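Local coordinates for hypothetical protein TTHA0636 (Thermus thermophilus HB8, PDB 1WWP), which is of uncharacterised function but probably serves as the all-helical substrate-binding partner of a nucleotidyltransferase, at residues Val21-Ala26 and Ala98-Leu103; Glu11-Glu16 and Asp105-Met110; Gln28-Thr33 and Ser85-Thr90; Gly67-Glu72 and Glu111-Arg116. One frame throughout, in Å; residues are numbered along the deposited sequence.

Interaction 1: Val21-Ala26 and Ala98-Leu103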
# COMPACT_ATOMS: atom_id res chain seq x y z
N VAL A 21 9.45 -11.16 -5.43
CA VAL A 21 9.33 -9.88 -6.13
C VAL A 21 7.97 -9.77 -6.82
O VAL A 21 7.25 -8.79 -6.65
CB VAL A 21 10.45 -9.69 -7.17
CG1 VAL A 21 10.25 -8.39 -7.93
CG2 VAL A 21 11.81 -9.67 -6.46
N GLU A 22 7.62 -10.79 -7.60
CA GLU A 22 6.35 -10.77 -8.31
C GLU A 22 5.17 -10.65 -7.36
O GLU A 22 4.21 -9.93 -7.63
CB GLU A 22 6.21 -12.05 -9.14
CG GLU A 22 7.39 -12.26 -10.06
CD GLU A 22 7.39 -13.63 -10.69
OE1 GLU A 22 7.34 -14.62 -9.94
OE2 GLU A 22 7.44 -13.71 -11.94
N ARG A 23 5.24 -11.39 -6.25
CA ARG A 23 4.21 -11.38 -5.24
C ARG A 23 4.02 -9.96 -4.62
O ARG A 23 2.91 -9.47 -4.51
CB ARG A 23 4.58 -12.38 -4.16
CG ARG A 23 3.52 -12.62 -3.11
CD ARG A 23 4.10 -13.53 -2.04
NE ARG A 23 4.79 -14.66 -2.65
CZ ARG A 23 5.82 -15.29 -2.11
NH1 ARG A 23 6.28 -14.92 -0.92
NH2 ARG A 23 6.40 -16.30 -2.75
N ASP A 24 5.11 -9.33 -4.21
CA ASP A 24 5.03 -7.99 -3.63
C ASP A 24 4.44 -7.03 -4.66
O ASP A 24 3.62 -6.18 -4.33
CB ASP A 24 6.43 -7.55 -3.17
CG ASP A 24 6.89 -8.31 -1.94
OD1 ASP A 24 8.06 -8.15 -1.52
OD2 ASP A 24 6.06 -9.08 -1.38
N ALA A 25 4.84 -7.20 -5.92
CA ALA A 25 4.34 -6.38 -7.02
C ALA A 25 2.84 -6.60 -7.23
O ALA A 25 2.10 -5.67 -7.53
CB ALA A 25 5.10 -6.72 -8.31
N ALA A 26 2.39 -7.84 -7.09
CA ALA A 26 0.97 -8.15 -7.26
C ALA A 26 0.18 -7.48 -6.15
O ALA A 26 -0.94 -7.03 -6.35
CB ALA A 26 0.76 -9.65 -7.21
N ALA A 98 -0.81 -15.48 1.71
CA ALA A 98 -2.25 -15.60 1.95
C ALA A 98 -3.04 -14.55 1.15
O ALA A 98 -4.11 -14.84 0.62
CB ALA A 98 -2.55 -15.46 3.44
N ILE A 99 -2.52 -13.32 1.06
CA ILE A 99 -3.21 -12.28 0.28
C ILE A 99 -3.14 -12.69 -1.19
O ILE A 99 -4.14 -12.64 -1.92
CB ILE A 99 -2.54 -10.89 0.41
CG1 ILE A 99 -2.57 -10.39 1.85
CG2 ILE A 99 -3.27 -9.88 -0.47
CD1 ILE A 99 -3.95 -10.13 2.37
N PHE A 100 -1.95 -13.09 -1.63
CA PHE A 100 -1.76 -13.48 -3.03
C PHE A 100 -2.72 -14.58 -3.47
O PHE A 100 -3.14 -14.60 -4.62
CB PHE A 100 -0.32 -13.94 -3.27
CG PHE A 100 -0.04 -14.25 -4.72
CD1 PHE A 100 0.13 -13.22 -5.64
CD2 PHE A 100 -0.02 -15.56 -5.17
CE1 PHE A 100 0.31 -13.49 -6.99
CE2 PHE A 100 0.16 -15.85 -6.52
CZ PHE A 100 0.33 -14.81 -7.44
N ARG A 101 -3.05 -15.49 -2.56
CA ARG A 101 -3.96 -16.58 -2.88
C ARG A 101 -5.37 -16.09 -3.19
O ARG A 101 -6.14 -16.76 -3.88
CB ARG A 101 -4.03 -17.59 -1.74
CG ARG A 101 -2.73 -18.33 -1.44
CD ARG A 101 -2.94 -19.41 -0.39
NE ARG A 101 -3.50 -18.88 0.85
CZ ARG A 101 -3.83 -19.61 1.91
NH1 ARG A 101 -3.65 -20.92 1.89
NH2 ARG A 101 -4.33 -19.03 2.99
N ARG A 102 -5.71 -14.91 -2.68
CA ARG A 102 -7.04 -14.38 -2.92
C ARG A 102 -7.11 -13.48 -4.15
O ARG A 102 -8.19 -13.26 -4.69
CB ARG A 102 -7.50 -13.61 -1.69
CG ARG A 102 -7.53 -14.45 -0.42
CD ARG A 102 -7.21 -13.61 0.80
NE ARG A 102 -6.87 -14.46 1.95
CZ ARG A 102 -6.47 -14.00 3.13
NH1 ARG A 102 -6.33 -12.70 3.33
NH2 ARG A 102 -6.19 -14.85 4.11
N LEU A 103 -5.97 -12.96 -4.60
CA LEU A 103 -5.99 -12.05 -5.74
C LEU A 103 -6.74 -12.55 -6.97
O LEU A 103 -7.43 -11.76 -7.63
CB LEU A 103 -4.57 -11.65 -6.13
CG LEU A 103 -3.77 -10.95 -5.02
CD1 LEU A 103 -2.52 -10.34 -5.64
CD2 LEU A 103 -4.60 -9.86 -4.34

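Interaction 2: Glu11-Glu16 and Asp105-Met110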
# COMPACT_ATOMS: atom_id res chain seq x y z
N GLU A 11 -1.74 -9.51 -14.84
CA GLU A 11 -0.46 -9.98 -15.33
C GLU A 11 0.22 -10.84 -14.27
O GLU A 11 0.93 -11.80 -14.59
CB GLU A 11 0.48 -8.81 -15.64
CG GLU A 11 0.06 -7.92 -16.79
CD GLU A 11 1.15 -6.93 -17.16
OE1 GLU A 11 2.28 -7.38 -17.44
OE2 GLU A 11 0.89 -5.70 -17.17
N LEU A 12 0.01 -10.51 -13.00
CA LEU A 12 0.67 -11.22 -11.91
C LEU A 12 -0.24 -12.03 -11.00
O LEU A 12 0.19 -13.01 -10.40
CB LEU A 12 1.44 -10.22 -11.05
CG LEU A 12 2.51 -9.36 -11.70
CD1 LEU A 12 2.85 -8.17 -10.80
CD2 LEU A 12 3.74 -10.19 -11.97
N ALA A 13 -1.50 -11.62 -10.88
CA ALA A 13 -2.44 -12.30 -9.99
C ALA A 13 -2.70 -13.77 -10.32
O ALA A 13 -3.09 -14.54 -9.45
CB ALA A 13 -3.75 -11.54 -9.95
N PHE A 14 -2.47 -14.16 -11.57
CA PHE A 14 -2.72 -15.54 -11.99
C PHE A 14 -1.47 -16.39 -12.09
O PHE A 14 -1.47 -17.44 -12.73
CB PHE A 14 -3.49 -15.53 -13.31
CG PHE A 14 -4.78 -14.79 -13.22
CD1 PHE A 14 -5.79 -15.22 -12.36
CD2 PHE A 14 -5.00 -13.63 -13.96
CE1 PHE A 14 -6.98 -14.52 -12.23
CE2 PHE A 14 -6.20 -12.92 -13.84
CZ PHE A 14 -7.19 -13.37 -12.97
N LEU A 15 -0.40 -15.94 -11.44
CA LEU A 15 0.85 -16.68 -11.45
C LEU A 15 0.77 -17.82 -10.46
O LEU A 15 0.46 -17.62 -9.29
CB LEU A 15 2.02 -15.75 -11.09
CG LEU A 15 2.29 -14.65 -12.12
CD1 LEU A 15 3.47 -13.80 -11.68
CD2 LEU A 15 2.58 -15.29 -13.47
N GLU A 16 1.06 -19.03 -10.94
CA GLU A 16 1.01 -20.22 -10.10
C GLU A 16 2.03 -20.20 -8.96
O GLU A 16 1.67 -20.44 -7.81
CB GLU A 16 1.22 -21.46 -10.98
CG GLU A 16 1.03 -22.78 -10.26
CD GLU A 16 1.13 -23.97 -11.20
OE1 GLU A 16 2.20 -24.16 -11.82
OE2 GLU A 16 0.14 -24.72 -11.31
N ASP A 105 -9.49 -14.31 -7.39
CA ASP A 105 -10.91 -14.00 -7.26
C ASP A 105 -11.17 -12.50 -7.30
O ASP A 105 -12.11 -12.05 -7.95
CB ASP A 105 -11.47 -14.58 -5.96
CG ASP A 105 -11.45 -16.10 -5.94
OD1 ASP A 105 -10.35 -16.68 -6.10
OD2 ASP A 105 -12.52 -16.71 -5.77
N TYR A 106 -10.35 -11.72 -6.59
CA TYR A 106 -10.55 -10.27 -6.58
C TYR A 106 -10.46 -9.74 -7.99
O TYR A 106 -11.30 -8.94 -8.42
CB TYR A 106 -9.51 -9.58 -5.70
CG TYR A 106 -9.58 -9.95 -4.25
CD1 TYR A 106 -10.74 -10.51 -3.70
CD2 TYR A 106 -8.50 -9.71 -3.39
CE1 TYR A 106 -10.82 -10.83 -2.35
CE2 TYR A 106 -8.57 -10.03 -2.03
CZ TYR A 106 -9.73 -10.59 -1.52
OH TYR A 106 -9.81 -10.91 -0.20
N ALA A 107 -9.45 -10.19 -8.73
CA ALA A 107 -9.25 -9.76 -10.11
C ALA A 107 -10.50 -10.05 -10.95
O ALA A 107 -10.98 -9.19 -11.68
CB ALA A 107 -8.03 -10.45 -10.70
N ARG A 108 -11.02 -11.27 -10.84
CA ARG A 108 -12.21 -11.64 -11.62
C ARG A 108 -13.42 -10.81 -11.20
O ARG A 108 -14.13 -10.26 -12.04
CB ARG A 108 -12.53 -13.12 -11.44
CG ARG A 108 -11.40 -14.07 -11.86
CD ARG A 108 -11.73 -15.51 -11.48
NE ARG A 108 -10.55 -16.38 -11.59
CZ ARG A 108 -9.96 -16.70 -12.73
NH1 ARG A 108 -10.42 -16.23 -13.88
NH2 ARG A 108 -8.89 -17.48 -12.73
N LEU A 109 -13.66 -10.72 -9.89
CA LEU A 109 -14.80 -9.95 -9.37
C LEU A 109 -14.79 -8.52 -9.92
O LEU A 109 -15.80 -8.04 -10.44
CB LEU A 109 -14.75 -9.91 -7.84
CG LEU A 109 -16.00 -9.60 -7.00
CD1 LEU A 109 -15.69 -8.46 -6.07
CD2 LEU A 109 -17.21 -9.28 -7.88
N MSE A 110 -13.65 -7.85 -9.81
CA MSE A 110 -13.53 -6.48 -10.28
C MSE A 110 -13.73 -6.35 -11.77
O MSE A 110 -14.35 -5.38 -12.23
CB MSE A 110 -12.18 -5.88 -9.87
CG MSE A 110 -12.05 -5.72 -8.36
SE MSE A 110 -10.55 -4.67 -7.70
CE MSE A 110 -9.17 -6.02 -7.58

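Interaction 3: Gln28-Thr33 and Ser85-Thr90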
# COMPACT_ATOMS: atom_id res chain seq x y z
N GLN A 28 1.03 -4.66 -4.57
CA GLN A 28 1.02 -3.24 -4.86
C GLN A 28 -0.05 -2.94 -5.91
O GLN A 28 -0.82 -1.99 -5.77
CB GLN A 28 2.41 -2.81 -5.38
CG GLN A 28 2.45 -1.42 -6.02
CD GLN A 28 2.29 -0.27 -5.02
OE1 GLN A 28 2.31 0.89 -5.41
NE2 GLN A 28 2.14 -0.60 -3.74
N ARG A 29 -0.12 -3.75 -6.96
CA ARG A 29 -1.11 -3.53 -8.01
C ARG A 29 -2.51 -3.74 -7.51
O ARG A 29 -3.44 -3.06 -7.93
CB ARG A 29 -0.82 -4.45 -9.20
CG ARG A 29 0.53 -4.14 -9.84
CD ARG A 29 0.88 -5.06 -11.03
NE ARG A 29 2.12 -4.57 -11.62
CZ ARG A 29 2.74 -5.07 -12.69
NH1 ARG A 29 2.24 -6.11 -13.34
NH2 ARG A 29 3.87 -4.51 -13.10
N PHE A 30 -2.69 -4.71 -6.63
CA PHE A 30 -4.01 -4.93 -6.06
C PHE A 30 -4.43 -3.63 -5.34
O PHE A 30 -5.58 -3.19 -5.43
CB PHE A 30 -3.94 -6.09 -5.06
CG PHE A 30 -5.08 -6.13 -4.09
CD1 PHE A 30 -6.39 -6.26 -4.54
CD2 PHE A 30 -4.85 -6.01 -2.72
CE1 PHE A 30 -7.46 -6.27 -3.63
CE2 PHE A 30 -5.92 -6.02 -1.80
CZ PHE A 30 -7.22 -6.14 -2.26
N GLU A 31 -3.48 -3.02 -4.63
CA GLU A 31 -3.77 -1.79 -3.90
C GLU A 31 -4.34 -0.71 -4.79
O GLU A 31 -5.46 -0.25 -4.58
CB GLU A 31 -2.51 -1.28 -3.20
CG GLU A 31 -2.09 -2.10 -1.99
CD GLU A 31 -0.92 -1.46 -1.24
OE1 GLU A 31 -0.70 -1.80 -0.06
OE2 GLU A 31 -0.22 -0.61 -1.83
N TYR A 32 -3.59 -0.31 -5.82
CA TYR A 32 -4.10 0.75 -6.67
C TYR A 32 -5.27 0.35 -7.54
O TYR A 32 -6.03 1.21 -7.98
CB TYR A 32 -2.97 1.41 -7.49
CG TYR A 32 -2.25 0.59 -8.54
CD1 TYR A 32 -2.90 0.16 -9.69
CD2 TYR A 32 -0.87 0.35 -8.42
CE1 TYR A 32 -2.18 -0.47 -10.73
CE2 TYR A 32 -0.15 -0.28 -9.45
CZ TYR A 32 -0.81 -0.68 -10.60
OH TYR A 32 -0.08 -1.25 -11.62
N THR A 33 -5.45 -0.94 -7.77
CA THR A 33 -6.59 -1.39 -8.55
C THR A 33 -7.84 -1.31 -7.68
O THR A 33 -8.93 -0.95 -8.14
CB THR A 33 -6.42 -2.86 -9.01
OG1 THR A 33 -5.32 -2.96 -9.92
CG2 THR A 33 -7.71 -3.36 -9.67
N SER A 85 -6.54 -3.58 4.08
CA SER A 85 -5.99 -3.02 5.31
C SER A 85 -4.80 -3.83 5.80
O SER A 85 -4.08 -3.40 6.68
CB SER A 85 -7.08 -2.94 6.40
OG SER A 85 -7.53 -4.24 6.76
N LEU A 86 -4.58 -5.01 5.23
CA LEU A 86 -3.45 -5.82 5.65
C LEU A 86 -2.21 -5.76 4.74
O LEU A 86 -1.14 -6.24 5.11
CB LEU A 86 -3.87 -7.28 5.79
CG LEU A 86 -4.68 -7.68 7.03
CD1 LEU A 86 -5.23 -9.07 6.84
CD2 LEU A 86 -3.78 -7.60 8.25
N THR A 87 -2.34 -5.16 3.56
CA THR A 87 -1.22 -5.11 2.62
C THR A 87 0.05 -4.46 3.17
O THR A 87 1.16 -4.81 2.75
CB THR A 87 -1.62 -4.38 1.32
OG1 THR A 87 -2.10 -3.07 1.63
CG2 THR A 87 -2.70 -5.16 0.57
N VAL A 88 -0.12 -3.54 4.11
CA VAL A 88 1.02 -2.86 4.70
C VAL A 88 1.77 -3.72 5.72
O VAL A 88 2.83 -3.32 6.21
CB VAL A 88 0.60 -1.50 5.35
CG1 VAL A 88 -0.31 -1.74 6.57
CG2 VAL A 88 1.84 -0.72 5.72
N HIS A 89 1.25 -4.90 6.03
CA HIS A 89 1.92 -5.80 6.96
C HIS A 89 2.35 -7.07 6.23
O HIS A 89 2.60 -8.11 6.84
CB HIS A 89 0.97 -6.17 8.13
CG HIS A 89 0.51 -4.99 8.92
ND1 HIS A 89 -0.74 -4.43 8.75
CD2 HIS A 89 1.13 -4.24 9.86
CE1 HIS A 89 -0.86 -3.38 9.55
NE2 HIS A 89 0.26 -3.25 10.24
N THR A 90 2.45 -6.99 4.90
CA THR A 90 2.84 -8.15 4.12
C THR A 90 4.33 -8.38 4.08
O THR A 90 4.87 -8.93 3.11
CB THR A 90 2.29 -8.09 2.68
OG1 THR A 90 2.83 -6.95 2.00
CG2 THR A 90 0.78 -8.02 2.71

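Interaction 4: Gly67-Glu72 and Glu111-Arg116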
# COMPACT_ATOMS: atom_id res chain seq x y z
N GLY A 67 -28.13 -3.98 -6.45
CA GLY A 67 -28.04 -5.14 -7.30
C GLY A 67 -26.76 -5.28 -8.09
O GLY A 67 -26.55 -6.30 -8.75
N LEU A 68 -25.90 -4.26 -8.04
CA LEU A 68 -24.63 -4.29 -8.77
C LEU A 68 -23.76 -5.43 -8.30
O LEU A 68 -22.88 -5.89 -9.01
CB LEU A 68 -23.89 -2.97 -8.57
CG LEU A 68 -23.86 -2.00 -9.75
CD1 LEU A 68 -25.27 -1.69 -10.22
CD2 LEU A 68 -23.15 -0.73 -9.30
N LEU A 69 -24.01 -5.89 -7.08
CA LEU A 69 -23.26 -6.99 -6.51
C LEU A 69 -24.23 -7.99 -5.90
O LEU A 69 -25.08 -7.62 -5.10
CB LEU A 69 -22.35 -6.52 -5.39
CG LEU A 69 -21.16 -5.59 -5.61
CD1 LEU A 69 -20.59 -5.24 -4.26
CD2 LEU A 69 -20.09 -6.25 -6.50
N ARG A 70 -24.10 -9.25 -6.29
CA ARG A 70 -24.95 -10.27 -5.70
C ARG A 70 -24.39 -10.38 -4.29
O ARG A 70 -23.25 -9.97 -4.04
CB ARG A 70 -24.79 -11.59 -6.44
CG ARG A 70 -25.25 -11.54 -7.89
CD ARG A 70 -26.68 -11.03 -8.00
NE ARG A 70 -27.17 -11.10 -9.38
CZ ARG A 70 -28.00 -10.21 -9.92
NH1 ARG A 70 -28.44 -9.18 -9.21
NH2 ARG A 70 -28.38 -10.37 -11.18
N ASP A 71 -25.16 -10.94 -3.36
CA ASP A 71 -24.69 -11.06 -1.99
C ASP A 71 -23.33 -11.72 -1.88
O ASP A 71 -22.47 -11.26 -1.12
CB ASP A 71 -25.72 -11.81 -1.14
CG ASP A 71 -26.91 -10.94 -0.74
OD1 ASP A 71 -27.88 -11.47 -0.17
OD2 ASP A 71 -26.88 -9.71 -1.00
N GLU A 72 -23.10 -12.79 -2.65
CA GLU A 72 -21.82 -13.48 -2.60
C GLU A 72 -20.68 -12.59 -3.09
O GLU A 72 -19.59 -12.57 -2.50
CB GLU A 72 -21.86 -14.77 -3.43
CG GLU A 72 -20.56 -15.58 -3.34
CD GLU A 72 -20.64 -16.91 -4.07
OE1 GLU A 72 -20.86 -16.91 -5.30
OE2 GLU A 72 -20.47 -17.95 -3.41
N GLU A 111 -13.21 -7.31 -12.52
CA GLU A 111 -13.33 -7.30 -13.97
C GLU A 111 -14.81 -7.41 -14.36
O GLU A 111 -15.29 -6.72 -15.25
CB GLU A 111 -12.54 -8.47 -14.57
CG GLU A 111 -12.48 -8.50 -16.09
CD GLU A 111 -11.57 -9.59 -16.64
OE1 GLU A 111 -11.32 -9.59 -17.87
OE2 GLU A 111 -11.11 -10.46 -15.86
N GLN A 112 -15.52 -8.30 -13.68
CA GLN A 112 -16.93 -8.52 -13.95
C GLN A 112 -17.80 -7.36 -13.51
O GLN A 112 -18.76 -6.99 -14.20
CB GLN A 112 -17.40 -9.80 -13.24
CG GLN A 112 -16.95 -11.08 -13.90
CD GLN A 112 -17.41 -12.30 -13.13
OE1 GLN A 112 -18.57 -12.40 -12.73
NE2 GLN A 112 -16.50 -13.25 -12.92
N VAL A 113 -17.49 -6.77 -12.36
CA VAL A 113 -18.30 -5.66 -11.90
C VAL A 113 -18.10 -4.47 -12.82
O VAL A 113 -19.07 -3.86 -13.25
CB VAL A 113 -17.95 -5.25 -10.45
CG1 VAL A 113 -18.86 -4.10 -10.00
CG2 VAL A 113 -18.14 -6.45 -9.54
N LEU A 114 -16.85 -4.14 -13.13
CA LEU A 114 -16.59 -3.00 -14.00
C LEU A 114 -17.35 -3.15 -15.31
O LEU A 114 -17.89 -2.16 -15.83
CB LEU A 114 -15.08 -2.88 -14.27
CG LEU A 114 -14.26 -2.45 -13.05
CD1 LEU A 114 -12.79 -2.41 -13.39
CD2 LEU A 114 -14.75 -1.10 -12.57
N GLY A 115 -17.41 -4.38 -15.82
CA GLY A 115 -18.14 -4.63 -17.05
C GLY A 115 -19.57 -4.12 -16.96
O GLY A 115 -19.98 -3.25 -17.74
N ARG A 116 -20.34 -4.63 -16.01
CA ARG A 116 -21.72 -4.21 -15.83
C ARG A 116 -21.87 -2.69 -15.72
O ARG A 116 -22.89 -2.13 -16.11
CB ARG A 116 -22.30 -4.85 -14.57
CG ARG A 116 -22.12 -6.35 -14.50
CD ARG A 116 -22.52 -6.88 -13.13
NE ARG A 116 -22.02 -8.23 -12.93
CZ ARG A 116 -21.74 -8.75 -11.74
NH1 ARG A 116 -21.91 -8.03 -10.63
NH2 ARG A 116 -21.26 -9.98 -11.65

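Interaction 1: Val21-Ala26 and Ala98-Leu103
Phe100 carries its ring anti to the backbone N (chi1 -175°), which swings it off helix 93-116 toward Ala26 and Arg23 of helix 20-49. Leu103, one turn on, has CG anti to its carbonyl carbon (chi1 -59°) and sends CD1 toward the same alanine. Across the contact Ala26 CB meets Leu103 CD1 at 3.7 Å and Phe100 CE1 at 3.9 Å. The methyl meets the ring at its edge, close to the ring plane. Arg23, a turn earlier, uses the aliphatic part of its chain, with CG lying 4.1 Å from Phe100 CB; its guanidinium turns away after a bend at chi3, toward Pro18 O, to which NH2 gives a weak hydrogen bond.

The short helical segments cross at 66° with their axes 10.0 Å apart. Leu12 of helix 2-13 also touches Ala26, while Leu15 and Pro18 pack on Phe100. Other residues of helix 20-49 meet the second subunit, where Asp24 OD1 forms a salt bridge with Arg29 NE of that subunit. Between the two segments the cohesion is thus purely van der Waals, and it depends on the fit of buried hydrocarbon surfaces, with the Arg23 guanidinium directed elsewhere.

Interaction 2: Glu11-Glu16 and Asp105-Met110
Two kinds of contact join Glu11-Glu16 to Asp105-Met110: apolar packing on Ala107, and a guanidinium-ring contact between Arg108 and Phe14. In the apolar group, Ala107 CB points at the end of helix 2-13 and meets Phe14 CZ at 3.8 Å. Ala13 CB faces it more loosely, at 4.5 Å from Ala107 CB. These two alanines also supply the closest CA pair, 7.3 Å apart, a spacing that their small side chains are able to bridge. The methyl of Ala107 approaches the phenyl ring obliquely.

The second group is polar on one side only. Phe14 CE1 lies over one face of the Arg108 guanidinium, displaced toward its rim, with Arg108 NH2 at 3.6 Å and Arg108 CZ at 3.7 Å from Phe14 CE1. The planes are 43° apart, so ring and guanidinium are tilted and not stacked. Arg108 gets there with an extended chain from CG to NE, followed by a turn at the last torsion (chi4 -68°) that brings the guanidinium round to the ring. Both residues are exposed, and they form the outer border of the contact, whereas the two alanines are buried beneath them.

Pro104 also packs on Phe14, and Leu103 on Ala13, so helix 93-116 continues the same surface toward its N-terminal side. On another side of this helix, Tyr106 and Met110 face helices 20-49 and 71-86. The arrangement is that of a helical bundle, in which small alanines let the end of helix 2-13 settle against helix 93-116 beneath a larger aromatic side chain.

Interaction 3: Gln28-Thr33 and Ser85-Thr90
The turn that follows helix 71-86 is fastened to the N-terminal half of helix 20-49 by a buried side-chain hydrogen bond between Thr87 and Glu31. Thr87 OG1 donates to Glu31 OE1 at 2.5 Å, and the same hydroxyl is also hydrogen-bonded to Arg84 O. The carboxylate oxygen accepts through its anti lone pair, the one directed away from OE2. The two side chains approach from opposite directions: Glu31 is extended beyond CG, and Thr87 holds OG1 between its backbone N and carbonyl carbon (chi1 56°), leaving CG2 anti to the carbonyl carbon. That methyl meets the Phe30 ring at its edge, near the ring plane, with Thr87 CG2 at 4.0 Å from Phe30 CD2.

Within this all-helical bundle Phe30 points inward, its ring meeting that of Tyr106 on helix 93-116, while Glu31 lies near the subunit interface, where it packs on Gln28 of the second subunit. With an alanine at Glu31 the Thr87 hydroxyl would lose its carboxylate mate and is likely to be left with Arg84 O, and the turn would probably be less firmly tied to helix 20-49. The turn also has a bond of its own, Thr90 OG1 to Thr87 O at 2.8 Å, with the hydroxyl tilted 22° from the carbonyl plane. Gln28 OE1 is hydrogen-bonded to Thr90 OG1 of the second subunit.

Interaction 4: Gly67-Glu72 and Glu111-Arg116
At the edge of the Arg116 guanidinium, and in its plane, lies the carbonyl oxygen of Leu68; over one face, displaced toward the rim, are Gln112 C and Val113 CA of the arginine's own helix, each 4.3 Å above the plane. The edge contact is a hydrogen bond from Arg116 NH1 to Leu68 O at 2.9 Å, but its N-H...O angle of 125° makes it weak. The firmer polar partner is Glu73, whose OE2 forms a salt bridge with NH2, so the group is held from two residues near the start of helix 71-86. Arg116 CG is anti to the carbonyl carbon (chi1 -52°) and the chain runs extended to NE, which carries the guanidinium across to the connecting loop.

The apolar half of the contact is Leu69 against Val113, where Leu69 CD2 and Val113 CG2 are 3.6 Å apart and the side chains cross at about a right angle. Two residues before Leu69, Gly67, with positive phi, closes helix 56-66 in a Schellman motif, and Arg70 occupies the N-cap position of the next helix.

This short loop between helices 56-66 and 71-86 thus lies against the C-terminal part of helix 93-116. Leu69 also packs on Ile60 and Ala63 of helix 56-66, whereas Phe37 of helix 20-49 touches Val113, and Leu68 reaches Leu41 and Tyr44 of that same long helix.

Helix 93-116 links interactions 1, 2 and 4; the long helix 20-49 enters 1 and 3, and helix 71-86 serves 3 and 4. Along the chain interaction 3 falls inside the loop closed by interaction 1, itself inside that of interaction 2, while interaction 4 crosses all three. Interactions 1 and 2, and likewise 1 and 3, have centres 9 Å apart and touch, as do 2 and 3 at 14 Å; Leu103 packs on Phe30, and Phe100 on Leu12. Interaction 4 is remote, its centre 23 Å from that of interaction 1. The contacts thus lie on opposite sides of the chain's centre, 1 and 3 on one, 4 on the other. Interactions 1 and 3, and more slightly 2, also meet the second subunit.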